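Local coordinates for protein inactive dihydroorotase-like domain (Chaetomium thermophilum, PDB 5NNL) that is of unknown function but is probably built on the barrel fold of the dihydroorotase family, without being an active enzyme, at residues I239-P244 with S299-K304; T113-H118 with A138-L143; K57-A62 with G93-L98. All coordinates share one frame; numbering follows the deposited sequence.

Contacts 2 and 3 are buried and adjoin in the barrel-like part of the chain, their centres about 22 Å apart, and H118 of contact 2 packs on L98 of contact 3. Contact 1 is only partly buried, lies on the other side of the chain's centre, and has its centre about 37 and 31 Å from those of contacts 2 and 3. None of the three shares a helix with another, but strand 98-100 joins contacts 2 and 3 through L98 and I100. The chemistry follows the place: contact 1 rests on a polar pair, D241 with S299, whereas contacts 2 and 3 are apolar packings with a glutamate at one side, whose oxygen is bonded beyond the contact.

Contact 1: I239-P244 with S299-K304; sequences IADALP and SPFAGK
The carboxylate of D241 and the ring of F301 meet through one oxygen: OD2 of D241 lies at the ring's edge, near its plane, 4.2 Å from CD2 of F301. The F301 side chain also packs on F185 of helix 181-185 and on L186. With chi2 of D241 near zero (-3°), OD1 is turned back over CA and OD2 is the oxygen that leads outward. OD2 of D241 accepts from OG of S299, but the bond is modelled very short, at 2.4 Å, and its exact geometry is doubtful. OG of S299 stands anti to its own nitrogen (chi1 170°) and also accepts from N of F301 at 3.1 Å, with an N-H...O angle of 161°. This is an ST turn, and it shares its chain with a type I turn from S299 to A302, closed by A302 N to S299 O at 3.2 Å. A type II turn from F301 to K304 follows, its third place taken by G303 at positive phi. The turns lie between strands 281-291 and 305-315, while D241 leads into helix 242-251. Y182 OH, from helix 181-185, gives OD2 of D241 a second hydrogen bond.

Contact 2: T113-H118 with A138-L143; sequences TQVEAH and ASILLL
L143 reaches from helix 134-146 toward V115 and E116 of helix 111-121, and its two methyls divide the work. From CB the chain runs through CG to CD1, which stands anti to CA (chi2 174°) and is therefore the branch that goes deepest. CD1 of L143 rests 3.6 Å from CG1 of V115 and 4.0 Å from the backbone N of E116, so it sits over the turn of the facing helix where these two residues follow each other. CD2 of L143, the other branch, lies 3.3 Å from OE1 of E116. That is a close contact between a methyl and an oxygen, with no bond implied. The E116 chain bends at chi2 (65°), which brings its carboxylate back over the gap although its CB does not aim there. OE1 of E116 is hydrogen-bonded to NE2 of H147, just beyond the end of helix 134-146, so the glutamate ties to that helix side by a polar bond as well. D120 OD1 lies close to OE2 of E116, which would tend to make one of the two carboxylates easier to protonate. V115 CG1 has a second neighbour, CD1 of I140 at 4.1 Å, and these two side chains meet at about a right angle. The axes of 113-118 and 138-143 approach to 10.4 Å and run in the same general direction, crossing at -38°, consistent with neighbouring outer helices of a dihydroorotase-like barrel. Beneath them, V115 and I140 both pack on I100 of strand 98-100, I140 also reaches I151 of strand 151-153, and V115 touches the L105 loop.

Contact 3: K57-A62 with G93-L98; sequences KSLKVA and GEVGSL
OE1 of E94 is gripped by a hydrogen bond from NE2 of Q63, one residue beyond 57-62, and lies 3.6 Å from the methyl CD2 of L59. The carboxylate is thus held at the side of helix 56-64 while the carbons of E94 pass over the leucine. CB of E94 is 4.0 Å from CD2 of L59: the leucine crosses the glutamate obliquely, its CD2 facing CB as well as OE1. K60 NZ stands 5.7 Å from OE1 of E94: the charges are opposite but do not touch, and any attraction would be a long-range one. L59 places its branches by its torsions, CG being anti to the backbone N (chi1 -177°) and CD2 anti to CA. CD2 is accordingly the far branch and meets E94, while CD1 turns aside to V95. There CD1 of L59 comes to 3.7 Å from CG1 of V95, the one apolar side-chain pair of this contact. The leucine so divides its two methyls between consecutive residues, the first of them in a 3-10 segment that begins earlier in the chain. The segment 93-98 runs on into strand 98-100, where L98 bonds through its backbone to P127 and I129. Helix 56-64 thus meets the loop leading into that strand, probably as part of the barrel of the dihydroorotase-like fold. Beneath the contact, L59 packs on L76 of strand 73-79 and on V91, and V95 packs on I78 of the same strand and on W122. S97 hydrogen-bonds through OG to S77 and to R43, linking it to strands 73-79 and 39-44.

Contact 1: I239-P244 with S299-K304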
# COMPACT_ATOMS: atom_id res chain seq x y z
N ILE A 239 10.52 -0.72 1.25
CA ILE A 239 10.08 -1.49 0.09
C ILE A 239 10.78 -2.85 0.03
O ILE A 239 10.13 -3.87 -0.19
CB ILE A 239 10.28 -0.69 -1.20
CG1 ILE A 239 9.36 0.54 -1.19
CG2 ILE A 239 9.98 -1.55 -2.43
CD1 ILE A 239 9.58 1.49 -2.35
N ALA A 240 12.09 -2.87 0.23
CA ALA A 240 12.84 -4.12 0.18
C ALA A 240 12.75 -4.93 1.47
O ALA A 240 13.20 -6.08 1.49
CB ALA A 240 14.31 -3.83 -0.15
N ASP A 241 12.17 -4.35 2.53
CA ASP A 241 12.05 -5.02 3.82
C ASP A 241 10.80 -5.88 3.92
O ASP A 241 10.80 -6.91 4.60
CB ASP A 241 11.99 -3.98 4.95
CG ASP A 241 13.35 -3.51 5.39
OD1 ASP A 241 14.36 -4.04 4.87
OD2 ASP A 241 13.41 -2.61 6.25
N ALA A 242 9.72 -5.46 3.27
CA ALA A 242 8.39 -5.97 3.60
C ALA A 242 8.30 -7.48 3.38
O ALA A 242 7.96 -8.24 4.29
CB ALA A 242 7.33 -5.24 2.79
N LEU A 243 8.62 -7.93 2.17
CA LEU A 243 8.40 -9.33 1.84
C LEU A 243 9.31 -10.24 2.66
O LEU A 243 8.85 -11.26 3.19
CB LEU A 243 8.58 -9.57 0.34
CG LEU A 243 8.34 -10.98 -0.20
CD1 LEU A 243 6.93 -11.43 0.08
CD2 LEU A 243 8.62 -11.01 -1.70
N PRO A 244 10.61 -9.91 2.80
CA PRO A 244 11.46 -10.76 3.66
C PRO A 244 10.95 -10.88 5.08
O PRO A 244 11.01 -11.97 5.66
CB PRO A 244 12.82 -10.07 3.59
CG PRO A 244 12.81 -9.33 2.32
CD PRO A 244 11.39 -8.91 2.08
N SER A 299 16.59 1.26 7.59
CA SER A 299 15.63 0.25 7.95
C SER A 299 15.68 0.06 9.46
O SER A 299 16.78 0.05 10.03
CB SER A 299 15.91 -1.09 7.25
OG SER A 299 15.11 -2.12 7.80
N PRO A 300 14.53 -0.08 10.13
CA PRO A 300 14.57 -0.43 11.56
C PRO A 300 15.15 -1.80 11.84
O PRO A 300 15.36 -2.14 13.01
CB PRO A 300 13.09 -0.36 11.98
CG PRO A 300 12.33 -0.57 10.72
CD PRO A 300 13.15 0.04 9.63
N PHE A 301 15.41 -2.60 10.80
CA PHE A 301 15.99 -3.92 10.95
C PHE A 301 17.42 -3.99 10.40
O PHE A 301 17.94 -5.09 10.22
CB PHE A 301 15.12 -4.96 10.24
CG PHE A 301 13.70 -4.99 10.74
CD1 PHE A 301 13.38 -5.68 11.90
CD2 PHE A 301 12.70 -4.34 10.06
CE1 PHE A 301 12.08 -5.71 12.36
CE2 PHE A 301 11.40 -4.37 10.51
CZ PHE A 301 11.09 -5.05 11.67
N ALA A 302 18.04 -2.84 10.13
CA ALA A 302 19.40 -2.83 9.61
C ALA A 302 20.31 -3.68 10.50
O ALA A 302 20.25 -3.61 11.73
CB ALA A 302 19.93 -1.40 9.53
N GLY A 303 21.16 -4.49 9.86
CA GLY A 303 22.02 -5.40 10.57
C GLY A 303 21.36 -6.66 11.06
O GLY A 303 22.06 -7.61 11.44
N LYS A 304 20.03 -6.72 11.08
CA LYS A 304 19.34 -7.96 11.39
C LYS A 304 19.36 -8.87 10.16
O LYS A 304 19.52 -8.43 9.03
CB LYS A 304 17.89 -7.70 11.82
CG LYS A 304 17.76 -6.85 13.07
CD LYS A 304 18.23 -7.61 14.31
CE LYS A 304 18.39 -6.68 15.51
NZ LYS A 304 19.41 -7.20 16.48

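Contact 2: T113-H118 with A138-L143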
# COMPACT_ATOMS: atom_id res chain seq x y z
N THR A 113 -21.84 14.10 6.05
CA THR A 113 -22.38 14.70 4.84
C THR A 113 -21.30 14.84 3.77
O THR A 113 -21.52 14.47 2.61
CB THR A 113 -23.00 16.06 5.17
OG1 THR A 113 -23.98 15.91 6.20
CG2 THR A 113 -23.67 16.67 3.93
N GLN A 114 -20.13 15.34 4.16
CA GLN A 114 -19.06 15.55 3.18
C GLN A 114 -18.66 14.25 2.51
O GLN A 114 -18.44 14.20 1.30
CB GLN A 114 -17.85 16.20 3.85
CG GLN A 114 -18.15 17.48 4.61
CD GLN A 114 -16.97 17.96 5.42
OE1 GLN A 114 -15.88 18.17 4.89
NE2 GLN A 114 -17.17 18.12 6.72
N VAL A 115 -18.56 13.17 3.29
CA VAL A 115 -18.21 11.87 2.72
C VAL A 115 -19.36 11.35 1.87
O VAL A 115 -19.14 10.73 0.82
CB VAL A 115 -17.82 10.88 3.84
CG1 VAL A 115 -17.63 9.47 3.28
CG2 VAL A 115 -16.55 11.35 4.53
N GLU A 116 -20.60 11.60 2.30
CA GLU A 116 -21.76 11.14 1.52
C GLU A 116 -21.74 11.73 0.12
O GLU A 116 -22.15 11.06 -0.84
CB GLU A 116 -23.05 11.52 2.25
CG GLU A 116 -24.33 11.38 1.42
CD GLU A 116 -24.64 9.94 1.04
OE1 GLU A 116 -24.01 9.02 1.60
OE2 GLU A 116 -25.53 9.72 0.18
N ALA A 117 -21.28 12.97 -0.03
CA ALA A 117 -21.24 13.60 -1.34
C ALA A 117 -20.38 12.79 -2.31
O ALA A 117 -20.79 12.49 -3.43
CB ALA A 117 -20.72 15.03 -1.22
N HIS A 118 -19.18 12.40 -1.87
CA HIS A 118 -18.31 11.57 -2.70
C HIS A 118 -18.97 10.23 -3.02
O HIS A 118 -18.92 9.76 -4.16
CB HIS A 118 -16.97 11.36 -2.01
CG HIS A 118 -16.19 12.62 -1.81
ND1 HIS A 118 -15.26 13.08 -2.72
CD2 HIS A 118 -16.19 13.52 -0.80
CE1 HIS A 118 -14.73 14.20 -2.28
NE2 HIS A 118 -15.28 14.49 -1.11
N ALA A 138 -16.57 3.77 11.60
CA ALA A 138 -17.96 3.32 11.64
C ALA A 138 -18.85 4.18 10.75
O ALA A 138 -19.82 3.68 10.18
CB ALA A 138 -18.47 3.33 13.08
N SER A 139 -18.52 5.47 10.60
CA SER A 139 -19.34 6.36 9.78
C SER A 139 -19.25 6.00 8.30
O SER A 139 -20.27 5.96 7.60
CB SER A 139 -18.90 7.81 9.99
OG SER A 139 -19.06 8.20 11.33
N ILE A 140 -18.04 5.75 7.81
CA ILE A 140 -17.89 5.42 6.40
C ILE A 140 -18.35 3.98 6.13
O ILE A 140 -18.81 3.67 5.03
CB ILE A 140 -16.44 5.66 5.95
CG1 ILE A 140 -16.34 5.63 4.42
CG2 ILE A 140 -15.49 4.65 6.57
CD1 ILE A 140 -15.09 6.29 3.89
N LEU A 141 -18.27 3.10 7.13
CA LEU A 141 -18.81 1.75 6.97
C LEU A 141 -20.34 1.78 6.88
O LEU A 141 -20.93 0.96 6.17
CB LEU A 141 -18.37 0.86 8.13
CG LEU A 141 -16.89 0.45 8.20
CD1 LEU A 141 -16.66 -0.48 9.38
CD2 LEU A 141 -16.43 -0.20 6.91
N LEU A 142 -20.98 2.70 7.60
CA LEU A 142 -22.43 2.84 7.47
C LEU A 142 -22.80 3.27 6.06
O LEU A 142 -23.74 2.72 5.46
CB LEU A 142 -22.95 3.86 8.49
CG LEU A 142 -24.46 4.13 8.41
CD1 LEU A 142 -25.25 2.87 8.73
CD2 LEU A 142 -24.85 5.27 9.32
N LEU A 143 -22.08 4.24 5.51
CA LEU A 143 -22.38 4.73 4.17
C LEU A 143 -22.20 3.63 3.13
O LEU A 143 -23.04 3.45 2.24
CB LEU A 143 -21.51 5.94 3.85
CG LEU A 143 -21.79 7.17 4.72
CD1 LEU A 143 -20.81 8.29 4.45
CD2 LEU A 143 -23.21 7.67 4.52

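Contact 3: K57-A62 with G93-L98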
# COMPACT_ATOMS: atom_id res chain seq x y z
N LYS A 57 -5.39 19.82 -11.60
CA LYS A 57 -4.00 20.26 -11.72
C LYS A 57 -3.05 19.26 -11.07
O LYS A 57 -2.02 18.91 -11.65
CB LYS A 57 -3.85 21.65 -11.09
CG LYS A 57 -2.42 22.06 -10.73
CD LYS A 57 -1.54 22.23 -11.96
CE LYS A 57 -0.09 22.47 -11.57
NZ LYS A 57 0.83 22.45 -12.74
N SER A 58 -3.39 18.80 -9.86
CA SER A 58 -2.50 17.90 -9.14
C SER A 58 -2.33 16.58 -9.88
O SER A 58 -1.22 16.04 -9.97
CB SER A 58 -3.05 17.64 -7.73
OG SER A 58 -2.64 18.66 -6.84
N LEU A 59 -3.43 16.03 -10.39
CA LEU A 59 -3.35 14.79 -11.15
C LEU A 59 -2.34 14.90 -12.29
O LEU A 59 -1.54 13.98 -12.51
CB LEU A 59 -4.73 14.43 -11.70
CG LEU A 59 -4.85 13.12 -12.47
CD1 LEU A 59 -4.46 11.91 -11.63
CD2 LEU A 59 -6.26 12.98 -12.96
N LYS A 60 -2.35 16.03 -13.01
CA LYS A 60 -1.50 16.16 -14.19
C LYS A 60 -0.03 16.22 -13.83
O LYS A 60 0.82 15.67 -14.55
CB LYS A 60 -1.91 17.39 -15.00
CG LYS A 60 -2.73 17.07 -16.23
CD LYS A 60 -3.00 18.29 -17.09
CE LYS A 60 -2.90 17.96 -18.57
NZ LYS A 60 -3.73 16.78 -18.96
N VAL A 61 0.31 16.89 -12.73
CA VAL A 61 1.71 16.91 -12.29
C VAL A 61 2.18 15.49 -11.99
O VAL A 61 3.28 15.09 -12.40
CB VAL A 61 1.87 17.83 -11.06
CG1 VAL A 61 3.33 17.86 -10.61
CG2 VAL A 61 1.39 19.24 -11.38
N ALA A 62 1.36 14.71 -11.28
CA ALA A 62 1.71 13.32 -11.02
C ALA A 62 1.85 12.55 -12.33
O ALA A 62 2.77 11.74 -12.48
CB ALA A 62 0.65 12.68 -10.13
N GLY A 93 -12.01 8.21 -14.52
CA GLY A 93 -11.45 7.27 -15.48
C GLY A 93 -9.94 7.29 -15.57
O GLY A 93 -9.35 6.35 -16.12
N GLU A 94 -9.30 8.34 -15.05
CA GLU A 94 -7.85 8.45 -15.08
C GLU A 94 -7.17 7.89 -13.83
O GLU A 94 -5.95 7.72 -13.83
CB GLU A 94 -7.44 9.91 -15.27
CG GLU A 94 -8.00 10.54 -16.55
CD GLU A 94 -7.65 12.01 -16.69
OE1 GLU A 94 -6.46 12.36 -16.55
OE2 GLU A 94 -8.57 12.82 -16.94
N VAL A 95 -7.93 7.61 -12.77
CA VAL A 95 -7.39 7.03 -11.54
C VAL A 95 -8.07 5.70 -11.30
O VAL A 95 -9.07 5.35 -11.94
CB VAL A 95 -7.54 7.97 -10.33
CG1 VAL A 95 -6.68 9.21 -10.49
CG2 VAL A 95 -9.00 8.35 -10.12
N GLY A 96 -7.52 4.93 -10.36
CA GLY A 96 -8.03 3.60 -10.08
C GLY A 96 -8.76 3.48 -8.76
O GLY A 96 -9.26 2.40 -8.43
N SER A 97 -8.84 4.57 -8.00
CA SER A 97 -9.43 4.49 -6.66
C SER A 97 -9.60 5.88 -6.09
O SER A 97 -8.89 6.82 -6.47
CB SER A 97 -8.56 3.65 -5.73
OG SER A 97 -7.35 4.34 -5.46
N LEU A 98 -10.52 5.99 -5.13
CA LEU A 98 -10.73 7.21 -4.37
C LEU A 98 -10.28 7.00 -2.93
O LEU A 98 -10.73 6.05 -2.27
CB LEU A 98 -12.20 7.63 -4.39
CG LEU A 98 -12.59 8.78 -3.46
CD1 LEU A 98 -11.81 10.04 -3.81
CD2 LEU A 98 -14.09 9.04 -3.51